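Local atomic coordinates of peptidoglycan DD-endopeptidase ShyB (Vibrio cholerae, PDB entry 2GU1), a protein that cuts the peptide cross-links between adjacent peptidoglycan strands as a zinc-dependent DD-endopeptidase, probably so that new glycans can be inserted and the cell wall can expand. Residues 197-202 against 292-297; 53-58 against 66-71; 101-106 against 152-157. One frame throughout, in Å; residues are numbered along the deposited sequence.

Interaction 1. Residues 197-202 against 292-297; sequences LERAFN and VKRGQK
Arg-294 reaches across to the 197-202 loop and lies between Arg-199 and Asn-202. Its chain runs straight from the backbone, with CG anti to N (chi1 178°), and bends only at chi3, which brings NH1 to the carbonyl of Ala-200. This hydrogen bond, Arg-294 NH1 to Ala-200 O at 3.1 Å, meets the oxygen from above the carbonyl plane. Asn-202 crosses the aliphatic part of the arginine at about a right angle, its OD1 3.5 Å from Arg-294 CD. Arg-199 comes over one face of the other guanidinium, the two planes 48° apart, and its NH1 lies 3.1 Å from Arg-294 NH2, a contact between two donors. Asp-250 probably offsets the charge: its OD1 forms a salt bridge with Arg-199 NH2 and accepts the backbone N-H of Arg-294. A water accepts from Arg-199 NH2 at 2.8 Å and donates to Arg-294 O at 2.9 Å. Long, flexible arginines can reach from one loop to the other. Arg-294 stands in a type II beta turn, Lys-293 to Gln-296, where a CB on Gly-295 would press on the preceding carbonyl O; through this turn the M23 peptidase region holds a loop of the Csd3 second-domain region.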
# COMPACT_ATOMS: atom_id res chain seq x y z
N LEU A 197 14.22 -5.55 14.56
CA LEU A 197 13.07 -5.88 15.39
C LEU A 197 11.95 -6.49 14.55
O LEU A 197 10.95 -6.97 15.09
CB LEU A 197 12.52 -4.63 16.10
CG LEU A 197 13.37 -3.89 17.14
CD1 LEU A 197 14.06 -4.88 18.07
CD2 LEU A 197 14.39 -3.03 16.45
N GLU A 198 12.13 -6.48 13.23
CA GLU A 198 11.14 -7.02 12.30
C GLU A 198 11.71 -8.15 11.45
O GLU A 198 12.84 -8.08 10.99
CB GLU A 198 10.62 -5.89 11.42
CG GLU A 198 9.97 -4.78 12.23
CD GLU A 198 9.57 -3.58 11.41
OE1 GLU A 198 10.46 -2.81 11.00
OE2 GLU A 198 8.35 -3.40 11.19
N ARG A 199 10.91 -9.20 11.23
CA ARG A 199 11.39 -10.33 10.46
C ARG A 199 11.59 -10.02 8.99
O ARG A 199 10.94 -9.14 8.44
CB ARG A 199 10.43 -11.52 10.60
CG ARG A 199 10.49 -12.18 11.97
CD ARG A 199 10.24 -13.68 11.87
NE ARG A 199 8.86 -14.00 11.51
CZ ARG A 199 8.44 -15.22 11.21
NH1 ARG A 199 9.29 -16.24 11.22
NH2 ARG A 199 7.16 -15.43 10.91
N ALA A 200 12.52 -10.74 8.37
CA ALA A 200 12.82 -10.56 6.95
C ALA A 200 11.71 -11.22 6.14
O ALA A 200 10.80 -11.85 6.69
CB ALA A 200 14.17 -11.19 6.61
N PHE A 201 11.80 -11.08 4.82
CA PHE A 201 10.80 -11.64 3.92
C PHE A 201 11.35 -12.81 3.13
O PHE A 201 12.57 -12.99 3.00
CB PHE A 201 10.37 -10.58 2.90
CG PHE A 201 9.84 -9.31 3.51
CD1 PHE A 201 10.19 -8.08 2.95
CD2 PHE A 201 8.96 -9.33 4.57
CE1 PHE A 201 9.66 -6.89 3.45
CE2 PHE A 201 8.42 -8.15 5.08
CZ PHE A 201 8.76 -6.93 4.52
N ASN A 202 10.44 -13.62 2.60
CA ASN A 202 10.84 -14.71 1.73
C ASN A 202 10.87 -14.03 0.36
O ASN A 202 10.12 -13.09 0.11
CB ASN A 202 9.81 -15.83 1.73
CG ASN A 202 9.84 -16.65 3.00
OD1 ASN A 202 10.90 -16.82 3.61
ND2 ASN A 202 8.69 -17.18 3.41
N VAL A 292 -1.29 -12.65 9.16
CA VAL A 292 -0.67 -13.81 8.56
C VAL A 292 0.81 -13.88 8.90
O VAL A 292 1.41 -12.89 9.29
CB VAL A 292 -0.86 -13.81 7.03
CG1 VAL A 292 -2.34 -13.89 6.69
CG2 VAL A 292 -0.25 -12.54 6.43
N LYS A 293 1.38 -15.07 8.75
CA LYS A 293 2.79 -15.29 9.03
C LYS A 293 3.53 -15.45 7.72
O LYS A 293 2.93 -15.71 6.68
CB LYS A 293 2.97 -16.55 9.87
CG LYS A 293 2.13 -16.61 11.14
CD LYS A 293 2.59 -15.60 12.18
CE LYS A 293 4.02 -15.89 12.62
NZ LYS A 293 4.17 -17.28 13.14
N ARG A 294 4.85 -15.30 7.78
CA ARG A 294 5.68 -15.46 6.60
C ARG A 294 5.58 -16.90 6.10
O ARG A 294 5.82 -17.83 6.86
CB ARG A 294 7.14 -15.14 6.96
CG ARG A 294 8.13 -15.33 5.82
CD ARG A 294 9.53 -14.97 6.28
NE ARG A 294 9.99 -15.85 7.36
CZ ARG A 294 11.09 -15.64 8.08
NH1 ARG A 294 11.84 -14.57 7.86
NH2 ARG A 294 11.44 -16.51 9.02
N GLY A 295 5.21 -17.08 4.84
CA GLY A 295 5.10 -18.42 4.29
C GLY A 295 3.73 -19.06 4.42
O GLY A 295 3.50 -20.17 3.92
N GLN A 296 2.82 -18.37 5.10
CA GLN A 296 1.47 -18.89 5.29
C GLN A 296 0.69 -18.88 3.97
O GLN A 296 0.82 -17.96 3.17
CB GLN A 296 0.73 -18.03 6.32
CG GLN A 296 -0.60 -18.61 6.77
CD GLN A 296 -1.32 -17.70 7.74
OE1 GLN A 296 -0.69 -16.99 8.52
NE2 GLN A 296 -2.65 -17.73 7.71
N LYS A 297 -0.10 -19.93 3.75
CA LYS A 297 -0.91 -20.01 2.54
C LYS A 297 -2.03 -18.99 2.67
O LYS A 297 -2.72 -18.95 3.69
CB LYS A 297 -1.49 -21.41 2.35
CG LYS A 297 -2.40 -21.53 1.14
CD LYS A 297 -2.43 -22.95 0.56
CE LYS A 297 -3.07 -23.94 1.51
NZ LYS A 297 -3.15 -25.30 0.88
O HOH W 1 5.99 -17.68 9.79

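Interaction 2. Residues 53-58 against 66-71; sequences ELELMM and RLIYHM
Leu-54 pushes its CD2 methyl into the hollow between Leu-67 and Tyr-69, 4.1 Å from Leu-67 CD1 and 3.8 Å from Tyr-69 CD1. Next along this face Leu-56 and Leu-67 lie side by side. The branched leucines suit a buried face on which Leu-54 also touches Leu-18 and Ile-21 of helix 18-24. On the other face Met-57 rests CG 3.8 Å from Ile-68 CD1, and bends at chi2 and chi3 fold its CE back to the same methyl, as a flexible thioether chain easily does. Ile-68 also sets its CG2 against one face of the His-70 ring. The antiparallel backbones hold these shapes in step, with Glu-55 N and Ile-68 N each bonded to the other residue's O at 2.8 Å. Glu-55 has CG anti to N (chi1 -175°) and an extended chain, which carries OE1 diagonally across to His-70. His-70 NE2 donates to Glu-55 OE1 at 3.0 Å, almost straight at 175° and within the ring plane, while the carboxylate is met from above its own plane. The bond helps hold the imidazole's rotation and satisfies OE1; the buried glutamate's charge, perhaps partly offset by a weak, long ion pair with Arg-7, would probably favour a protonated histidine.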
# COMPACT_ATOMS: atom_id res chain seq x y z
N GLU A 53 -10.11 13.70 -3.28
CA GLU A 53 -10.92 14.34 -4.30
C GLU A 53 -10.70 13.79 -5.69
O GLU A 53 -9.57 13.46 -6.06
CB GLU A 53 -10.64 15.84 -4.35
CG GLU A 53 -10.91 16.59 -3.06
CD GLU A 53 -10.51 18.05 -3.17
OE1 GLU A 53 -11.02 18.74 -4.08
OE2 GLU A 53 -9.68 18.51 -2.36
N LEU A 54 -11.78 13.72 -6.46
CA LEU A 54 -11.72 13.28 -7.84
C LEU A 54 -12.11 14.51 -8.66
O LEU A 54 -13.03 15.25 -8.31
CB LEU A 54 -12.69 12.13 -8.11
CG LEU A 54 -12.40 10.77 -7.48
CD1 LEU A 54 -13.50 9.78 -7.87
CD2 LEU A 54 -11.05 10.25 -7.95
N GLU A 55 -11.38 14.74 -9.74
CA GLU A 55 -11.67 15.88 -10.60
C GLU A 55 -11.97 15.30 -11.98
O GLU A 55 -11.12 14.62 -12.55
CB GLU A 55 -10.44 16.79 -10.63
CG GLU A 55 -10.61 18.10 -11.38
CD GLU A 55 -9.48 19.08 -11.06
OE1 GLU A 55 -8.35 18.62 -10.79
OE2 GLU A 55 -9.73 20.30 -11.09
N LEU A 56 -13.18 15.53 -12.48
CA LEU A 56 -13.57 15.01 -13.79
C LEU A 56 -13.59 16.16 -14.81
O LEU A 56 -14.21 17.19 -14.57
CB LEU A 56 -14.96 14.36 -13.77
CG LEU A 56 -15.44 13.38 -12.69
CD1 LEU A 56 -16.31 12.31 -13.37
CD2 LEU A 56 -14.29 12.75 -11.97
N MET A 57 -12.90 15.97 -15.93
CA MET A 57 -12.87 16.98 -16.98
C MET A 57 -13.72 16.47 -18.14
O MET A 57 -13.39 15.45 -18.75
CB MET A 57 -11.43 17.20 -17.46
CG MET A 57 -10.41 17.29 -16.34
SD MET A 57 -10.58 18.76 -15.34
CE MET A 57 -8.84 19.26 -15.19
N MET A 58 -14.80 17.18 -18.44
CA MET A 58 -15.71 16.79 -19.53
C MET A 58 -15.48 17.66 -20.76
O MET A 58 -15.18 18.85 -20.64
CB MET A 58 -17.17 16.94 -19.09
CG MET A 58 -17.46 16.50 -17.67
SD MET A 58 -16.96 14.82 -17.35
CE MET A 58 -18.32 13.91 -18.07
N ARG A 66 -10.76 13.47 -19.04
CA ARG A 66 -9.68 13.28 -18.08
C ARG A 66 -10.17 13.23 -16.64
O ARG A 66 -11.03 14.01 -16.23
CB ARG A 66 -8.65 14.39 -18.21
CG ARG A 66 -7.72 14.46 -17.01
CD ARG A 66 -6.69 15.55 -17.16
NE ARG A 66 -5.67 15.18 -18.14
CZ ARG A 66 -4.65 15.96 -18.47
NH1 ARG A 66 -4.50 17.14 -17.90
NH2 ARG A 66 -3.76 15.54 -19.37
N LEU A 67 -9.59 12.30 -15.88
CA LEU A 67 -9.91 12.11 -14.47
C LEU A 67 -8.63 12.32 -13.66
O LEU A 67 -7.59 11.74 -13.98
CB LEU A 67 -10.43 10.69 -14.21
CG LEU A 67 -10.43 10.22 -12.74
CD1 LEU A 67 -11.53 10.94 -11.99
CD2 LEU A 67 -10.63 8.71 -12.67
N ILE A 68 -8.71 13.14 -12.61
CA ILE A 68 -7.56 13.37 -11.75
C ILE A 68 -7.95 12.90 -10.34
O ILE A 68 -8.93 13.39 -9.76
CB ILE A 68 -7.15 14.87 -11.68
CG1 ILE A 68 -6.82 15.40 -13.07
CG2 ILE A 68 -5.91 15.03 -10.81
CD1 ILE A 68 -8.04 15.66 -13.92
N TYR A 69 -7.20 11.94 -9.82
CA TYR A 69 -7.44 11.41 -8.49
C TYR A 69 -6.42 12.05 -7.56
O TYR A 69 -5.24 11.69 -7.56
CB TYR A 69 -7.33 9.87 -8.50
CG TYR A 69 -7.28 9.19 -7.15
CD1 TYR A 69 -7.88 9.75 -6.01
CD2 TYR A 69 -6.63 7.95 -7.00
CE1 TYR A 69 -7.83 9.10 -4.76
CE2 TYR A 69 -6.59 7.29 -5.78
CZ TYR A 69 -7.19 7.87 -4.66
OH TYR A 69 -7.12 7.22 -3.46
N HIS A 70 -6.88 13.03 -6.78
CA HIS A 70 -6.04 13.72 -5.82
C HIS A 70 -5.95 12.90 -4.53
O HIS A 70 -6.82 13.01 -3.66
CB HIS A 70 -6.63 15.11 -5.51
CG HIS A 70 -6.61 16.05 -6.69
ND1 HIS A 70 -5.48 16.73 -7.08
CD2 HIS A 70 -7.58 16.38 -7.57
CE1 HIS A 70 -5.75 17.44 -8.16
NE2 HIS A 70 -7.02 17.25 -8.48
N MET A 71 -4.91 12.07 -4.43
CA MET A 71 -4.72 11.24 -3.24
C MET A 71 -4.33 12.12 -2.05
O MET A 71 -4.66 11.81 -0.91
CB MET A 71 -3.62 10.20 -3.50
CG MET A 71 -4.07 9.10 -4.43
SD MET A 71 -2.73 8.29 -5.33
CE MET A 71 -2.71 9.28 -6.81

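Interaction 3. Residues 101-106 against 152-157; sequences ILFSGE and VKQQYL
An antiparallel sheet of the Csd3 second-domain region has strand 97-106 along one border, and this contact joins that strand to its neighbour 147-157. Ile-101 and Val-152 form a hydrogen-bonded pair, Ile-101 N reaching Val-152 O at 2.8 Å and Val-152 N reaching Ile-101 O at 2.9 Å. Because the strands are antiparallel, the two segments run apart from this pair, their short axes at 134°. The pairing continues beyond them, Phe-103 bonding to Ile-150 and Gln-154 to Arg-99 through the backbone.

The side chains of Ile-101, Phe-103, Val-152 and Gln-154 meet on one side of the sheet. Ile-101 and Val-152 lie alongside each other, Ile-101 CG2 to Val-152 CB at 3.7 Å, as suits beta-branched residues in adjacent strands. With CG1 anti to N (chi1 -170°), Ile-101 sends its two branches to different partners. Ile-101 CD1 sits over the centre of the Phe-103 ring, 3.3 Å above its plane, in a CH-pi arrangement. Ile-101 CG2 lies 3.9 Å from Gln-154 CD, because the extended chain of Gln-154 carries its amide alongside this methyl. Val-152 meets the phenyl group at its edge instead, Val-152 CG2 lying 3.8 Å from Phe-103 CD1. Phe-103 also touches Leu-120 in a nearby loop, and Lys-153, pointing the other way, makes a salt bridge to Glu-100.

The chemistry is thus of two kinds: two nearly straight backbone bonds set the alignment of the strands, whereas dispersion between methyl groups, a ring and an amide probably helps settle how the side chains sit above them.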
# COMPACT_ATOMS: atom_id res chain seq x y z
N ILE A 101 8.81 16.01 14.33
CA ILE A 101 7.99 16.29 15.49
C ILE A 101 8.23 15.18 16.52
O ILE A 101 8.29 13.99 16.20
CB ILE A 101 6.49 16.39 15.09
CG1 ILE A 101 5.66 16.91 16.27
CG2 ILE A 101 5.99 15.07 14.58
CD1 ILE A 101 5.47 15.92 17.39
N LEU A 102 8.39 15.60 17.76
CA LEU A 102 8.66 14.68 18.84
C LEU A 102 7.43 14.49 19.74
O LEU A 102 6.93 15.45 20.33
CB LEU A 102 9.83 15.21 19.66
CG LEU A 102 10.70 14.26 20.47
CD1 LEU A 102 11.32 13.20 19.56
CD2 LEU A 102 11.78 15.07 21.19
N PHE A 103 6.92 13.27 19.81
CA PHE A 103 5.77 12.99 20.66
C PHE A 103 6.30 12.32 21.92
O PHE A 103 6.71 11.16 21.89
CB PHE A 103 4.77 12.08 19.96
CG PHE A 103 4.06 12.72 18.80
CD1 PHE A 103 4.52 12.55 17.50
CD2 PHE A 103 2.92 13.49 19.01
CE1 PHE A 103 3.85 13.14 16.42
CE2 PHE A 103 2.24 14.08 17.94
CZ PHE A 103 2.71 13.90 16.64
N SER A 104 6.31 13.07 23.01
CA SER A 104 6.80 12.56 24.28
C SER A 104 5.74 12.58 25.37
O SER A 104 4.91 13.49 25.42
CB SER A 104 8.01 13.38 24.73
OG SER A 104 8.95 13.51 23.68
N GLY A 105 5.77 11.58 26.23
CA GLY A 105 4.80 11.49 27.31
C GLY A 105 5.31 10.64 28.45
O GLY A 105 6.41 10.09 28.39
N GLU A 106 4.51 10.52 29.50
CA GLU A 106 4.90 9.73 30.66
C GLU A 106 3.80 8.71 30.90
O GLU A 106 2.65 8.92 30.52
CB GLU A 106 5.04 10.65 31.87
CG GLU A 106 5.55 9.99 33.14
CD GLU A 106 5.62 10.97 34.29
OE1 GLU A 106 5.33 12.17 34.07
OE2 GLU A 106 5.96 10.56 35.41
N VAL A 152 8.79 11.60 14.73
CA VAL A 152 8.02 11.43 13.51
C VAL A 152 8.38 12.51 12.48
O VAL A 152 8.72 13.64 12.84
CB VAL A 152 6.49 11.52 13.80
CG1 VAL A 152 5.68 11.41 12.52
CG2 VAL A 152 6.09 10.43 14.79
N LYS A 153 8.32 12.14 11.21
CA LYS A 153 8.57 13.07 10.12
C LYS A 153 7.21 13.32 9.51
O LYS A 153 6.49 12.38 9.19
CB LYS A 153 9.49 12.44 9.07
CG LYS A 153 10.97 12.50 9.43
CD LYS A 153 11.83 12.08 8.24
CE LYS A 153 13.29 12.41 8.49
NZ LYS A 153 13.49 13.88 8.67
N GLN A 154 6.85 14.60 9.38
CA GLN A 154 5.56 14.97 8.80
C GLN A 154 5.79 15.77 7.53
O GLN A 154 6.56 16.73 7.53
CB GLN A 154 4.75 15.81 9.78
CG GLN A 154 4.08 15.02 10.89
CD GLN A 154 3.35 15.92 11.87
OE1 GLN A 154 2.47 15.47 12.60
NE2 GLN A 154 3.72 17.19 11.88
N GLN A 155 5.12 15.39 6.45
CA GLN A 155 5.27 16.10 5.20
C GLN A 155 4.27 17.25 5.12
O GLN A 155 3.10 17.10 5.46
CB GLN A 155 5.08 15.15 4.01
CG GLN A 155 5.22 15.80 2.65
CD GLN A 155 5.04 14.80 1.52
OE1 GLN A 155 4.17 13.92 1.59
NE2 GLN A 155 5.85 14.92 0.47
N TYR A 156 4.77 18.40 4.69
CA TYR A 156 3.96 19.60 4.53
C TYR A 156 4.12 20.12 3.11
O TYR A 156 5.05 19.76 2.41
CB TYR A 156 4.40 20.69 5.51
CG TYR A 156 3.66 20.67 6.83
CD1 TYR A 156 3.78 19.58 7.70
CD2 TYR A 156 2.83 21.73 7.20
CE1 TYR A 156 3.08 19.55 8.91
CE2 TYR A 156 2.13 21.70 8.41
CZ TYR A 156 2.26 20.61 9.26
OH TYR A 156 1.58 20.59 10.45
N LEU A 157 3.18 20.96 2.70
CA LEU A 157 3.22 21.60 1.41
C LEU A 157 3.00 23.05 1.81
O LEU A 157 1.89 23.42 2.19
CB LEU A 157 2.08 21.14 0.50
CG LEU A 157 2.14 21.81 -0.88
CD1 LEU A 157 3.49 21.53 -1.54
CD2 LEU A 157 1.00 21.30 -1.75

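Overall arrangement
The three contacts follow one another along the chain: interaction 2 closes first, then interaction 3, then interaction 1. Interactions 2 and 3 lie in two different antiparallel sheets, one in the LysM-like region and one in the Csd3 second-domain region; the centres of these two contacts are about 31 Å apart and their nearest atoms about 9 Å. Interaction 1 joins loops instead, tying the Csd3 region to the M23 peptidase region. Its centre is about 37 Å from that of interaction 2, on the opposite side of the chain's centre, and about 29 Å from that of interaction 3. All lie away from the zinc site of His-232, Asp-236 and His-313. Two lie within separate sheets, while the third connects the catalytic region to its neighbour.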